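Local coordinates for mandelate racemase/muconate lactonizing enzyme family protein (Roseovarius sp. TM1035, PDB 3T9P), which probably acts as an enolase-superfamily isomerase related to mandelate racemase and muconate lactonizing enzyme, its exact substrate and reaction being unassigned, at residues R289-C294 with R323-A328; C260-W265 with C294-R299; T191-L196 with N225-F230; K202-N207 with K220-N225. All blocks are in the same frame, centred on the assembly; numbering follows the deposited sequence.

Interaction 1: residues R289-C294 with R323-A328. With SO4 (sulfate ion), chain C.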
loop_
_atom_site.group_PDB
_atom_site.type_symbol
_atom_site.label_atom_id
_atom_site.label_comp_id
_atom_site.label_asym_id
_atom_site.label_seq_id
_atom_site.Cartn_x
_atom_site.Cartn_y
_atom_site.Cartn_z
ATOM N N ARG A 289 -15.619 0.351 -3.287
ATOM C CA ARG A 289 -14.426 -0.170 -3.921
ATOM C C ARG A 289 -14.540 -1.661 -4.168
ATOM O O ARG A 289 -14.116 -2.110 -5.231
ATOM C CB ARG A 289 -13.180 0.185 -3.120
ATOM C CG ARG A 289 -12.885 1.719 -3.165
ATOM C CD ARG A 289 -11.531 2.041 -2.376
ATOM N NE ARG A 289 -10.343 1.256 -2.829
ATOM C CZ ARG A 289 -9.688 1.483 -3.950
ATOM N NH1 ARG A 289 -10.087 2.536 -4.742
ATOM N NH2 ARG A 289 -8.624 0.738 -4.288
ATOM N N THR A 290 -15.173 -2.402 -3.246
ATOM C CA THR A 290 -15.326 -3.849 -3.490
ATOM C C THR A 290 -16.252 -4.108 -4.751
ATOM O O THR A 290 -15.966 -4.968 -5.593
ATOM C CB THR A 290 -15.890 -4.531 -2.210
ATOM O OG1 THR A 290 -14.930 -4.254 -1.189
ATOM C CG2 THR A 290 -15.972 -6.095 -2.387
ATOM N N LEU A 291 -17.343 -3.351 -4.816
ATOM C CA LEU A 291 -18.256 -3.364 -5.978
ATOM C C LEU A 291 -17.529 -3.129 -7.302
ATOM O O LEU A 291 -17.821 -3.807 -8.286
ATOM C CB LEU A 291 -19.360 -2.295 -5.781
ATOM C CG LEU A 291 -20.430 -2.723 -4.768
ATOM C CD1 LEU A 291 -21.335 -1.456 -4.475
ATOM C CD2 LEU A 291 -21.240 -3.987 -5.329
ATOM N N GLN A 292 -16.534 -2.239 -7.323
ATOM C CA GLN A 292 -15.696 -1.988 -8.488
ATOM C C GLN A 292 -14.908 -3.269 -8.884
ATOM O O GLN A 292 -14.972 -3.704 -10.078
ATOM C CB GLN A 292 -14.797 -0.749 -8.261
ATOM C CG GLN A 292 -13.831 -0.410 -9.432
ATOM C CD GLN A 292 -14.543 -0.048 -10.793
ATOM O OE1 GLN A 292 -15.589 0.643 -10.823
ATOM N NE2 GLN A 292 -13.977 -0.572 -11.914
ATOM N N VAL A 293 -14.336 -3.968 -7.888
ATOM C CA VAL A 293 -13.730 -5.250 -8.143
ATOM C C VAL A 293 -14.746 -6.287 -8.665
ATOM O O VAL A 293 -14.406 -7.029 -9.587
ATOM C CB VAL A 293 -12.927 -5.776 -6.916
ATOM C CG1 VAL A 293 -12.403 -7.220 -7.207
ATOM C CG2 VAL A 293 -11.776 -4.746 -6.580
ATOM N N CYS A 294 -15.941 -6.343 -8.103
ATOM C CA CYS A 294 -16.923 -7.338 -8.537
ATOM C C CYS A 294 -17.264 -7.145 -10.024
ATOM O O CYS A 294 -17.479 -8.132 -10.759
ATOM C CB CYS A 294 -18.182 -7.135 -7.759
ATOM S SG CYS A 294 -17.951 -7.670 -5.987
ATOM N N ARG A 323 -25.755 -10.752 -0.967
ATOM C CA ARG A 323 -27.187 -10.590 -1.255
ATOM C C ARG A 323 -27.478 -9.627 -2.422
ATOM O O ARG A 323 -28.650 -9.466 -2.784
ATOM C CB ARG A 323 -27.943 -10.091 -0.004
ATOM C CG ARG A 323 -28.082 -11.149 1.150
ATOM C CD ARG A 323 -28.854 -12.421 0.754
ATOM N NE ARG A 323 -30.192 -12.088 0.163
ATOM C CZ ARG A 323 -31.088 -12.979 -0.314
ATOM N NH1 ARG A 323 -30.885 -14.281 -0.236
ATOM N NH2 ARG A 323 -32.212 -12.563 -0.880
ATOM N N ALA A 324 -26.488 -8.963 -2.990
ATOM C CA ALA A 324 -26.780 -7.929 -3.933
ATOM C C ALA A 324 -26.059 -8.128 -5.259
ATOM O O ALA A 324 -26.626 -7.813 -6.325
ATOM C CB ALA A 324 -26.411 -6.519 -3.292
ATOM N N ILE A 325 -24.866 -8.722 -5.270
ATOM C CA ILE A 325 -24.068 -8.685 -6.526
ATOM C C ILE A 325 -24.601 -9.734 -7.540
ATOM O O ILE A 325 -25.072 -10.790 -7.129
ATOM C CB ILE A 325 -22.566 -8.848 -6.338
ATOM C CG1 ILE A 325 -22.210 -10.225 -5.705
ATOM C CG2 ILE A 325 -22.001 -7.584 -5.554
ATOM C CD1 ILE A 325 -20.682 -10.558 -5.851
ATOM N N PRO A 326 -24.497 -9.435 -8.875
ATOM C CA PRO A 326 -25.056 -10.453 -9.802
ATOM C C PRO A 326 -24.137 -11.663 -10.008
ATOM O O PRO A 326 -24.565 -12.717 -10.576
ATOM C CB PRO A 326 -25.232 -9.643 -11.131
ATOM C CG PRO A 326 -24.059 -8.578 -11.047
ATOM C CD PRO A 326 -23.995 -8.224 -9.570
ATOM N N ASN A 327 -22.873 -11.560 -9.568
ATOM C CA ASN A 327 -21.909 -12.627 -9.926
ATOM C C ASN A 327 -21.284 -13.250 -8.648
ATOM O O ASN A 327 -20.114 -13.392 -8.623
ATOM C CB ASN A 327 -20.719 -12.153 -10.880
ATOM C CG ASN A 327 -19.993 -10.860 -10.383
ATOM O OD1 ASN A 327 -20.574 -10.072 -9.667
ATOM N ND2 ASN A 327 -18.696 -10.713 -10.701
ATOM N N ALA A 328 -22.079 -13.528 -7.630
ATOM C CA ALA A 328 -21.613 -14.117 -6.348
ATOM C C ALA A 328 -21.139 -15.524 -6.560
ATOM O O ALA A 328 -21.742 -16.225 -7.385
ATOM C CB ALA A 328 -22.739 -14.107 -5.392
HETATM S S SO4 C . -33.951 -15.823 -1.287
HETATM O O1 SO4 C . -34.076 -14.383 -1.081
HETATM O O2 SO4 C . -32.549 -16.271 -1.192
HETATM O O3 SO4 C . -34.765 -16.456 -0.224
HETATM O O4 SO4 C . -34.410 -16.200 -2.635
#
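Cys-294, on a helix, and Asn-327, in a loop, mark the closest backbone approach, their CA atoms 7.4 Å apart. Helix 287-299 is an outer helix of the enolase-type (β/α) barrel, and segment 323-328 is the irregular connection from helix 313-322 to strand 332-335. The polar link is a hydrogen bond from Asn-327 ND2 to Cys-294 O, 2.9 Å long with an N-H...O angle of 145°. That angle makes the bond somewhat bent, and the donor sits 22° out of the carbonyl plane. The side chain reaches this carbonyl with CG lodged between the backbone N and C (chi1 50°). Leu-302 O accepts a second bond from the same ND2, fixing the amide between two backbone oxygens. Beside it the contact is apolar. Ile-325 presents two branches: its CG2 methyl meets Leu-291 CD2 at 3.7 Å, while its CD1 lies 4.0 Å from Cys-294 SG. Leu-321 and Val-304 extend this packing. At the start of the loop, just after helix 313-322, Arg-323 is gripped by the backbone oxygens of Ser-130 and Pro-133 and holds a sulfate, probably from the crystallisation liquor. Arg-323 NH1 donates to sulfate O2 at 2.8 Å and Arg-323 NH2 to sulfate O1 at 2.6 Å.

Interaction 2: residues C260-W265 with C294-R299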
loop_
_atom_site.group_PDB
_atom_site.type_symbol
_atom_site.label_atom_id
_atom_site.label_comp_id
_atom_site.label_asym_id
_atom_site.label_seq_id
_atom_site.Cartn_x
_atom_site.Cartn_y
_atom_site.Cartn_z
ATOM N N CYS A 260 -5.523 -4.637 -2.839
ATOM C CA CYS A 260 -6.374 -3.541 -2.425
ATOM C C CYS A 260 -6.430 -2.325 -3.402
ATOM O O CYS A 260 -7.208 -1.372 -3.184
ATOM C CB CYS A 260 -6.001 -3.032 -1.025
ATOM S SG CYS A 260 -4.361 -2.341 -0.917
ATOM N N GLU A 261 -5.621 -2.347 -4.447
ATOM C CA GLU A 261 -5.578 -1.267 -5.440
ATOM C C GLU A 261 -6.010 -1.858 -6.795
ATOM O O GLU A 261 -5.624 -2.985 -7.138
ATOM C CB GLU A 261 -4.117 -0.807 -5.656
ATOM C CG GLU A 261 -3.490 -0.179 -4.355
ATOM C CD GLU A 261 -4.354 1.041 -3.862
ATOM O OE1 GLU A 261 -4.933 1.831 -4.677
ATOM O OE2 GLU A 261 -4.396 1.274 -2.637
ATOM N N TYR A 262 -6.790 -1.107 -7.561
ATOM C CA TYR A 262 -7.293 -1.552 -8.861
ATOM C C TYR A 262 -6.170 -2.022 -9.854
ATOM O O TYR A 262 -6.300 -3.015 -10.600
ATOM C CB TYR A 262 -8.177 -0.463 -9.462
ATOM C CG TYR A 262 -9.385 -0.042 -8.623
ATOM C CD1 TYR A 262 -10.108 -0.963 -7.832
ATOM C CD2 TYR A 262 -9.826 1.271 -8.665
ATOM C CE1 TYR A 262 -11.196 -0.521 -7.085
ATOM C CE2 TYR A 262 -10.966 1.689 -8.068
ATOM C CZ TYR A 262 -11.619 0.772 -7.228
ATOM O OH TYR A 262 -12.677 1.183 -6.549
ATOM N N SER A 263 -5.020 -1.379 -9.792
ATOM C CA SER A 263 -3.938 -1.733 -10.703
ATOM C C SER A 263 -3.537 -3.155 -10.443
ATOM O O SER A 263 -3.211 -3.815 -11.375
ATOM C CB SER A 263 -2.713 -0.782 -10.586
ATOM O OG SER A 263 -2.162 -0.882 -9.309
ATOM N N SER A 264 -3.480 -3.622 -9.189
ATOM C CA SER A 264 -3.095 -5.034 -8.994
ATOM C C SER A 264 -4.231 -6.063 -9.360
ATOM O O SER A 264 -3.926 -7.199 -9.845
ATOM C CB SER A 264 -2.410 -5.335 -7.612
ATOM O OG SER A 264 -3.445 -5.531 -6.672
ATOM N N TRP A 265 -5.488 -5.686 -9.165
ATOM C CA TRP A 265 -6.632 -6.491 -9.607
ATOM C C TRP A 265 -6.575 -6.654 -11.135
ATOM O O TRP A 265 -6.865 -7.736 -11.673
ATOM C CB TRP A 265 -7.950 -5.845 -9.203
ATOM C CG TRP A 265 -8.240 -6.161 -7.758
ATOM C CD1 TRP A 265 -8.043 -5.345 -6.707
ATOM C CD2 TRP A 265 -8.689 -7.439 -7.225
ATOM N NE1 TRP A 265 -8.487 -5.989 -5.505
ATOM C CE2 TRP A 265 -8.809 -7.290 -5.810
ATOM C CE3 TRP A 265 -9.008 -8.683 -7.816
ATOM C CZ2 TRP A 265 -9.284 -8.329 -4.968
ATOM C CZ3 TRP A 265 -9.431 -9.745 -7.000
ATOM C CH2 TRP A 265 -9.523 -9.575 -5.554
ATOM N N CYS A 294 -15.941 -6.343 -8.103
ATOM C CA CYS A 294 -16.923 -7.338 -8.537
ATOM C C CYS A 294 -17.264 -7.145 -10.024
ATOM O O CYS A 294 -17.479 -8.132 -10.759
ATOM C CB CYS A 294 -18.182 -7.135 -7.759
ATOM S SG CYS A 294 -17.951 -7.670 -5.987
ATOM N N GLN A 295 -17.266 -5.876 -10.424
ATOM C CA GLN A 295 -17.660 -5.451 -11.782
ATOM C C GLN A 295 -16.518 -5.695 -12.744
ATOM O O GLN A 295 -16.756 -6.218 -13.806
ATOM C CB GLN A 295 -18.184 -4.025 -11.682
ATOM C CG GLN A 295 -18.162 -3.199 -12.935
ATOM C CD GLN A 295 -18.253 -1.692 -12.559
ATOM O OE1 GLN A 295 -17.662 -0.827 -13.237
ATOM N NE2 GLN A 295 -18.950 -1.394 -11.427
ATOM N N MET A 296 -15.269 -5.546 -12.320
ATOM C CA MET A 296 -14.109 -6.054 -13.064
ATOM C C MET A 296 -14.120 -7.576 -13.274
ATOM O O MET A 296 -13.801 -8.078 -14.378
ATOM C CB MET A 296 -12.765 -5.661 -12.387
ATOM C CG MET A 296 -12.520 -4.152 -12.380
ATOM S SD MET A 296 -11.213 -3.696 -11.157
ATOM C CE MET A 296 -9.728 -4.492 -11.759
ATOM N N ALA A 297 -14.417 -8.312 -12.205
ATOM C CA ALA A 297 -14.558 -9.769 -12.301
ATOM C C ALA A 297 -15.696 -10.120 -13.273
ATOM O O ALA A 297 -15.581 -11.087 -14.026
ATOM C CB ALA A 297 -14.846 -10.419 -10.851
ATOM N N ALA A 298 -16.795 -9.395 -13.191
ATOM C CA ALA A 298 -17.991 -9.698 -14.046
ATOM C C ALA A 298 -17.615 -9.526 -15.546
ATOM O O ALA A 298 -17.934 -10.401 -16.360
ATOM C CB ALA A 298 -19.197 -8.818 -13.693
ATOM N N ARG A 299 -16.943 -8.431 -15.886
ATOM C CA ARG A 299 -16.341 -8.265 -17.213
ATOM C C ARG A 299 -15.402 -9.355 -17.646
ATOM O O ARG A 299 -15.385 -9.712 -18.831
ATOM C CB ARG A 299 -15.682 -6.908 -17.343
ATOM C CG ARG A 299 -16.760 -5.836 -17.305
ATOM C CD ARG A 299 -16.241 -4.435 -17.821
ATOM N NE ARG A 299 -15.351 -3.826 -16.824
ATOM C CZ ARG A 299 -15.753 -3.137 -15.752
ATOM N NH1 ARG A 299 -17.050 -2.916 -15.546
ATOM N NH2 ARG A 299 -14.846 -2.664 -14.890
#
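The Tyr-262 ring is approached obliquely by Met-296 SD, which lies 5.2 Å from the ring centroid and 41° off the ring normal, an oblique Met-aromatic contact. The nearest ring atom, CD1 of Tyr-262, is 4.4 Å from Met-296 SD. Arg-289 makes a cation-pi contact with the same ring, so a thioether and a guanidinium both lean on this tyrosine. The indole of Trp-265 takes little part in meeting segment 294-299: its CB does the touching, 3.4 Å from Met-296 CE, while the ring system turns off among Val-277, Pro-279, Met-284 and Val-293. That direction follows from its CG lying anti to the carbonyl carbon (chi1 -81°). Met-296 is therefore the residue that bridges the two segments. Its chain runs out nearly straight and then bends at the last torsion (chi3 64°), which folds the terminal methyl in toward helix 262-270. Met-296 CE rests there against Trp-265 CB and also comes within 3.9 Å of Tyr-262 O. No hydrogen bond crosses between the segments, and the closest backbone pair, Trp-265 and Met-296, keeps a CA separation of 8.2 Å. On another side of the first helix, Ser-263 packs on Tyr-239 of the second subunit. The arrangement is that of the neighbouring outer helices 262-270 and 287-299 of the (β/α) barrel, bridged by Met-296, with Trp-265 and Ala-297 reaching Val-277 of strand 276-277.

Interaction 3: residues T191-L196 with N225-F230; sequences TVSRAL and NGIGHF
Asn-225 O is gripped by two donors, Ser-193 OG and, weakly, Lys-202 NZ. The serine bond is 2.8 Å from Ser-193 OG to Asn-225 O and lies in the carbonyl plane, on a lone pair, with a C=O...OG angle of 143°. The hydroxyl gets there because OG stands anti to the backbone N (chi1 176°), directed off helix 184-196 toward the turn. Around the bond the packing is modest: Ser-193 CB lies 4.1 Å from Asn-225 CB and 4.4 Å from Ile-227 CD1. The CA atoms of Ser-193 and Asn-225 are 6.4 Å apart, the nearest pair between the segments. The carbonyl involved belongs to the residue just past helix 212-224, which closes with a Schellman motif. Gly-226, with positive phi, is its C-prime residue, and the defining bonds run from Ile-227 N to Leu-222 O and from Gly-226 N to Gln-223 O. The serine thus binds just where the chain turns out of the helix. Val-192 and Leu-196 carry helix 184-196 onto Phe-154 of helix 147-161 and onto Trp-168 of strand 165-169. Ile-227 reaches the same tryptophan, and Gly-228 and His-229 bond by backbone to strand 201-205, so the turn sits between two outer helices and the barrel strands they cover.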
loop_
_atom_site.group_PDB
_atom_site.type_symbol
_atom_site.label_atom_id
_atom_site.label_comp_id
_atom_site.label_asym_id
_atom_site.label_seq_id
_atom_site.Cartn_x
_atom_site.Cartn_y
_atom_site.Cartn_z
ATOM N N THR A 191 -7.459 -36.819 5.374
ATOM C CA THR A 191 -8.163 -37.012 6.642
ATOM C C THR A 191 -9.428 -36.202 6.833
ATOM O O THR A 191 -10.416 -36.710 7.381
ATOM C CB THR A 191 -7.142 -36.756 7.880
ATOM O OG1 THR A 191 -6.042 -37.628 7.707
ATOM C CG2 THR A 191 -7.774 -36.924 9.214
ATOM N N VAL A 192 -9.368 -34.901 6.556
ATOM C CA VAL A 192 -10.533 -34.037 6.763
ATOM C C VAL A 192 -11.619 -34.393 5.694
ATOM O O VAL A 192 -12.821 -34.528 6.002
ATOM C CB VAL A 192 -10.104 -32.528 6.707
ATOM C CG1 VAL A 192 -11.326 -31.606 6.777
ATOM C CG2 VAL A 192 -9.217 -32.236 7.893
ATOM N N SER A 193 -11.166 -34.597 4.477
ATOM C CA SER A 193 -12.066 -34.889 3.376
ATOM C C SER A 193 -12.854 -36.214 3.609
ATOM O O SER A 193 -14.108 -36.221 3.462
ATOM C CB SER A 193 -11.267 -35.013 2.083
ATOM O OG SER A 193 -12.148 -35.399 1.023
ATOM N N ARG A 194 -12.158 -37.300 4.013
ATOM C CA ARG A 194 -12.890 -38.560 4.284
ATOM C C ARG A 194 -13.753 -38.393 5.502
ATOM O O ARG A 194 -14.838 -38.900 5.486
ATOM C CB ARG A 194 -11.964 -39.790 4.354
ATOM C CG ARG A 194 -11.046 -40.043 3.057
ATOM C CD ARG A 194 -9.956 -41.154 3.270
ATOM N NE ARG A 194 -10.614 -42.469 3.317
ATOM C CZ ARG A 194 -11.069 -43.081 4.423
ATOM N NH1 ARG A 194 -10.886 -42.548 5.631
ATOM N NH2 ARG A 194 -11.686 -44.260 4.341
ATOM N N ALA A 195 -13.354 -37.664 6.557
ATOM C CA ALA A 195 -14.267 -37.496 7.702
ATOM C C ALA A 195 -15.532 -36.764 7.248
ATOM O O ALA A 195 -16.616 -37.116 7.665
ATOM C CB ALA A 195 -13.629 -36.721 8.874
ATOM N N LEU A 196 -15.372 -35.727 6.370
ATOM C CA LEU A 196 -16.535 -34.850 6.068
ATOM C C LEU A 196 -17.499 -35.652 5.194
ATOM O O LEU A 196 -18.733 -35.480 5.321
ATOM C CB LEU A 196 -16.087 -33.611 5.291
ATOM C CG LEU A 196 -15.491 -32.466 6.107
ATOM C CD1 LEU A 196 -15.020 -31.362 5.131
ATOM C CD2 LEU A 196 -16.556 -31.917 7.104
ATOM N N ASN A 225 -8.934 -35.985 -3.621
ATOM C CA ASN A 225 -9.839 -35.889 -2.515
ATOM C C ASN A 225 -11.137 -35.054 -2.653
ATOM O O ASN A 225 -11.825 -34.790 -1.642
ATOM C CB ASN A 225 -9.001 -35.398 -1.313
ATOM C CG ASN A 225 -8.049 -36.468 -0.874
ATOM O OD1 ASN A 225 -6.892 -36.537 -1.326
ATOM N ND2 ASN A 225 -8.584 -37.404 -0.105
ATOM N N GLY A 226 -11.442 -34.637 -3.862
ATOM C CA GLY A 226 -12.715 -33.928 -4.169
ATOM C C GLY A 226 -12.731 -32.455 -3.733
ATOM O O GLY A 226 -13.781 -31.962 -3.475
ATOM N N ILE A 227 -11.562 -31.790 -3.607
ATOM C CA ILE A 227 -11.461 -30.392 -3.112
ATOM C C ILE A 227 -11.516 -29.566 -4.353
ATOM O O ILE A 227 -10.659 -29.697 -5.252
ATOM C CB ILE A 227 -10.109 -30.078 -2.360
ATOM C CG1 ILE A 227 -9.780 -30.972 -1.149
ATOM C CG2 ILE A 227 -9.953 -28.604 -2.080
ATOM C CD1 ILE A 227 -10.828 -31.376 -0.330
ATOM N N GLY A 228 -12.509 -28.697 -4.423
ATOM C CA GLY A 228 -12.823 -27.957 -5.657
ATOM C C GLY A 228 -12.353 -26.515 -5.705
ATOM O O GLY A 228 -12.568 -25.853 -6.703
ATOM N N HIS A 229 -11.677 -26.064 -4.602
ATOM C CA HIS A 229 -11.248 -24.651 -4.418
ATOM C C HIS A 229 -9.844 -24.631 -3.778
ATOM O O HIS A 229 -9.654 -25.179 -2.696
ATOM C CB HIS A 229 -12.338 -23.959 -3.509
ATOM C CG HIS A 229 -12.136 -22.536 -3.201
ATOM N ND1 HIS A 229 -11.112 -22.082 -2.371
ATOM C CD2 HIS A 229 -12.913 -21.449 -3.470
ATOM C CE1 HIS A 229 -11.258 -20.775 -2.177
ATOM N NE2 HIS A 229 -12.340 -20.371 -2.832
ATOM N N PHE A 230 -8.865 -24.070 -4.489
ATOM C CA PHE A 230 -7.493 -24.017 -3.962
ATOM C C PHE A 230 -7.130 -22.525 -3.903
ATOM O O PHE A 230 -6.892 -21.886 -4.883
ATOM C CB PHE A 230 -6.525 -24.782 -4.873
ATOM C CG PHE A 230 -5.137 -24.960 -4.330
ATOM C CD1 PHE A 230 -4.782 -24.531 -3.040
ATOM C CD2 PHE A 230 -4.151 -25.578 -5.168
ATOM C CE1 PHE A 230 -3.433 -24.753 -2.549
ATOM C CE2 PHE A 230 -2.858 -25.830 -4.722
ATOM C CZ PHE A 230 -2.438 -25.454 -3.392
#

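Interaction 4: residues K202-N207 with K220-N225; sequences KLVDGN and KLLQDN
Apolar packing centres on Val-204 and Leu-222, whose side chains cross at a slant. A single valine methyl, Val-204 CG2, lies 3.8 Å from Leu-222 CD1 and also 3.8 Å from Leu-222 CD2, so it faces the fork of the leucine. Phe-230 packs on both residues, and Trp-168 on Val-204. The CA atoms of Val-204 and Leu-222 are 8.4 Å apart, the nearest pair here. Strand 201-205 and helix 212-224 are the first two elements of a β-α-β unit completed by strand 229-231, the repeating crossover of the barrel, and this pair packs the helix against its own strand. Polar contact across the segments is slight. Lys-202 NZ makes a weak hydrogen bond, 3.3 Å, to Asn-225 O just past the helix end, and its chain bends at chi3 (-141°) and chi4 on the way. A shorter bond closes the turn that follows the strand. Asp-205 OD1 accepts Asn-207 N at 2.7 Å, forming an Asx turn, although the N-H comes from above the carboxylate plane, 40° out of it. At this C-terminal end of a barrel strand, where enolase-superfamily active sites generally lie, Arg-169 NH2 forms a salt bridge with Asp-205 OD2, and Arg-169 and Arg-143 donate to Asn-207 OD1.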
loop_
_atom_site.group_PDB
_atom_site.type_symbol
_atom_site.label_atom_id
_atom_site.label_comp_id
_atom_site.label_asym_id
_atom_site.label_seq_id
_atom_site.Cartn_x
_atom_site.Cartn_y
_atom_site.Cartn_z
ATOM N N LYS A 202 -15.531 -28.728 -0.511
ATOM C CA LYS A 202 -14.270 -28.608 0.257
ATOM C C LYS A 202 -13.377 -27.578 -0.369
ATOM O O LYS A 202 -13.266 -27.512 -1.587
ATOM C CB LYS A 202 -13.617 -29.999 0.291
ATOM C CG LYS A 202 -14.585 -30.976 1.134
ATOM C CD LYS A 202 -14.038 -32.396 0.884
ATOM C CE LYS A 202 -15.091 -33.445 0.734
ATOM N NZ LYS A 202 -14.895 -33.894 -0.717
ATOM N N LEU A 203 -12.715 -26.796 0.492
ATOM C CA LEU A 203 -11.904 -25.699 0.028
ATOM C C LEU A 203 -10.641 -25.822 0.861
ATOM O O LEU A 203 -10.674 -26.246 2.032
ATOM C CB LEU A 203 -12.576 -24.352 0.407
ATOM C CG LEU A 203 -13.924 -23.989 -0.203
ATOM C CD1 LEU A 203 -15.115 -24.675 0.502
ATOM C CD2 LEU A 203 -14.180 -22.458 -0.189
ATOM N N VAL A 204 -9.520 -25.439 0.314
ATOM C CA VAL A 204 -8.298 -25.218 1.108
ATOM C C VAL A 204 -7.562 -23.942 0.704
ATOM O O VAL A 204 -7.789 -23.457 -0.356
ATOM C CB VAL A 204 -7.334 -26.394 1.177
ATOM C CG1 VAL A 204 -8.000 -27.631 1.659
ATOM C CG2 VAL A 204 -6.653 -26.550 -0.070
ATOM N N ASP A 205 -6.744 -23.415 1.616
ATOM C CA ASP A 205 -5.976 -22.237 1.373
ATOM C C ASP A 205 -4.528 -22.528 1.666
ATOM O O ASP A 205 -4.186 -23.042 2.707
ATOM C CB ASP A 205 -6.538 -21.065 2.205
ATOM C CG ASP A 205 -5.977 -19.714 1.848
ATOM O OD1 ASP A 205 -4.965 -19.558 1.193
ATOM O OD2 ASP A 205 -6.621 -18.791 2.278
ATOM N N GLY A 206 -3.711 -22.195 0.708
ATOM C CA GLY A 206 -2.299 -22.328 0.835
ATOM C C GLY A 206 -1.599 -21.078 1.355
ATOM O O GLY A 206 -0.446 -21.086 1.534
ATOM N N ASN A 207 -2.330 -20.006 1.545
ATOM C CA ASN A 207 -1.723 -18.714 1.972
ATOM C C ASN A 207 -0.288 -18.454 1.501
ATOM O O ASN A 207 0.590 -18.194 2.334
ATOM C CB ASN A 207 -1.844 -18.560 3.518
ATOM C CG ASN A 207 -3.282 -18.507 3.940
ATOM O OD1 ASN A 207 -3.858 -19.523 4.338
ATOM N ND2 ASN A 207 -3.894 -17.335 3.836
ATOM N N LYS A 220 -3.020 -31.785 -7.344
ATOM C CA LYS A 220 -3.521 -33.139 -7.769
ATOM C C LYS A 220 -3.990 -34.032 -6.599
ATOM O O LYS A 220 -4.969 -34.743 -6.739
ATOM C CB LYS A 220 -2.455 -33.823 -8.610
ATOM C CG LYS A 220 -2.192 -33.081 -9.898
ATOM C CD LYS A 220 -1.012 -33.660 -10.557
ATOM C CE LYS A 220 -0.886 -32.963 -11.894
ATOM N NZ LYS A 220 0.365 -33.480 -12.461
ATOM N N LEU A 221 -3.360 -33.922 -5.423
ATOM C CA LEU A 221 -3.877 -34.601 -4.229
ATOM C C LEU A 221 -5.222 -34.021 -3.771
ATOM O O LEU A 221 -6.138 -34.798 -3.342
ATOM C CB LEU A 221 -2.851 -34.514 -3.108
ATOM C CG LEU A 221 -1.483 -35.171 -3.423
ATOM C CD1 LEU A 221 -0.341 -34.861 -2.363
ATOM C CD2 LEU A 221 -1.613 -36.706 -3.676
ATOM N N LEU A 222 -5.383 -32.674 -3.903
ATOM C CA LEU A 222 -6.665 -32.016 -3.545
ATOM C C LEU A 222 -7.741 -32.591 -4.474
ATOM O O LEU A 222 -8.830 -32.888 -4.017
ATOM C CB LEU A 222 -6.639 -30.468 -3.771
ATOM C CG LEU A 222 -5.543 -29.743 -2.917
ATOM C CD1 LEU A 222 -5.470 -28.242 -3.258
ATOM C CD2 LEU A 222 -5.766 -29.939 -1.416
ATOM N N GLN A 223 -7.437 -32.660 -5.764
ATOM C CA GLN A 223 -8.434 -33.202 -6.754
ATOM C C GLN A 223 -8.838 -34.683 -6.401
ATOM O O GLN A 223 -10.037 -35.091 -6.437
ATOM C CB GLN A 223 -7.884 -33.013 -8.152
ATOM C CG GLN A 223 -7.888 -31.545 -8.565
ATOM C CD GLN A 223 -7.228 -31.250 -9.901
ATOM O OE1 GLN A 223 -6.431 -32.080 -10.484
ATOM N NE2 GLN A 223 -7.492 -30.074 -10.420
ATOM N N ASP A 224 -7.853 -35.501 -6.034
ATOM C CA ASP A 224 -8.122 -36.895 -5.682
ATOM C C ASP A 224 -9.077 -36.951 -4.542
ATOM O O ASP A 224 -9.831 -37.953 -4.377
ATOM C CB ASP A 224 -6.815 -37.543 -5.155
ATOM C CG ASP A 224 -5.855 -37.899 -6.277
ATOM O OD1 ASP A 224 -6.278 -37.950 -7.485
ATOM O OD2 ASP A 224 -4.666 -38.139 -5.951
ATOM N N ASN A 225 -8.934 -35.985 -3.621
ATOM C CA ASN A 225 -9.839 -35.889 -2.515
ATOM C C ASN A 225 -11.137 -35.054 -2.653
ATOM O O ASN A 225 -11.825 -34.790 -1.642
ATOM C CB ASN A 225 -9.001 -35.398 -1.313
ATOM C CG ASN A 225 -8.049 -36.468 -0.874
ATOM O OD1 ASN A 225 -6.892 -36.537 -1.326
ATOM N ND2 ASN A 225 -8.584 -37.404 -0.105
#

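The contacts form two clusters in the barrel domain. Interactions 3 and 4 have centres 7 Å apart and share Asn-225; interaction 4 is nested along the chain inside the loop closed by interaction 3, and the neighbouring strands 201-205 and 229-231 belong to one sheet. Interactions 1 and 2 follow later, with centres 10 Å apart. They share Cys-294 and helix 287-299, and their segments alternate along the chain; Arg-289 NH2 and Cys-260 O, 2.8 Å apart, join them. Between clusters the centres lie about 25 to 29 Å apart and nothing touches, the nearest atoms being about 11 Å apart. Each cluster thus ties outer helices to neighbouring elements in a separate part of the barrel.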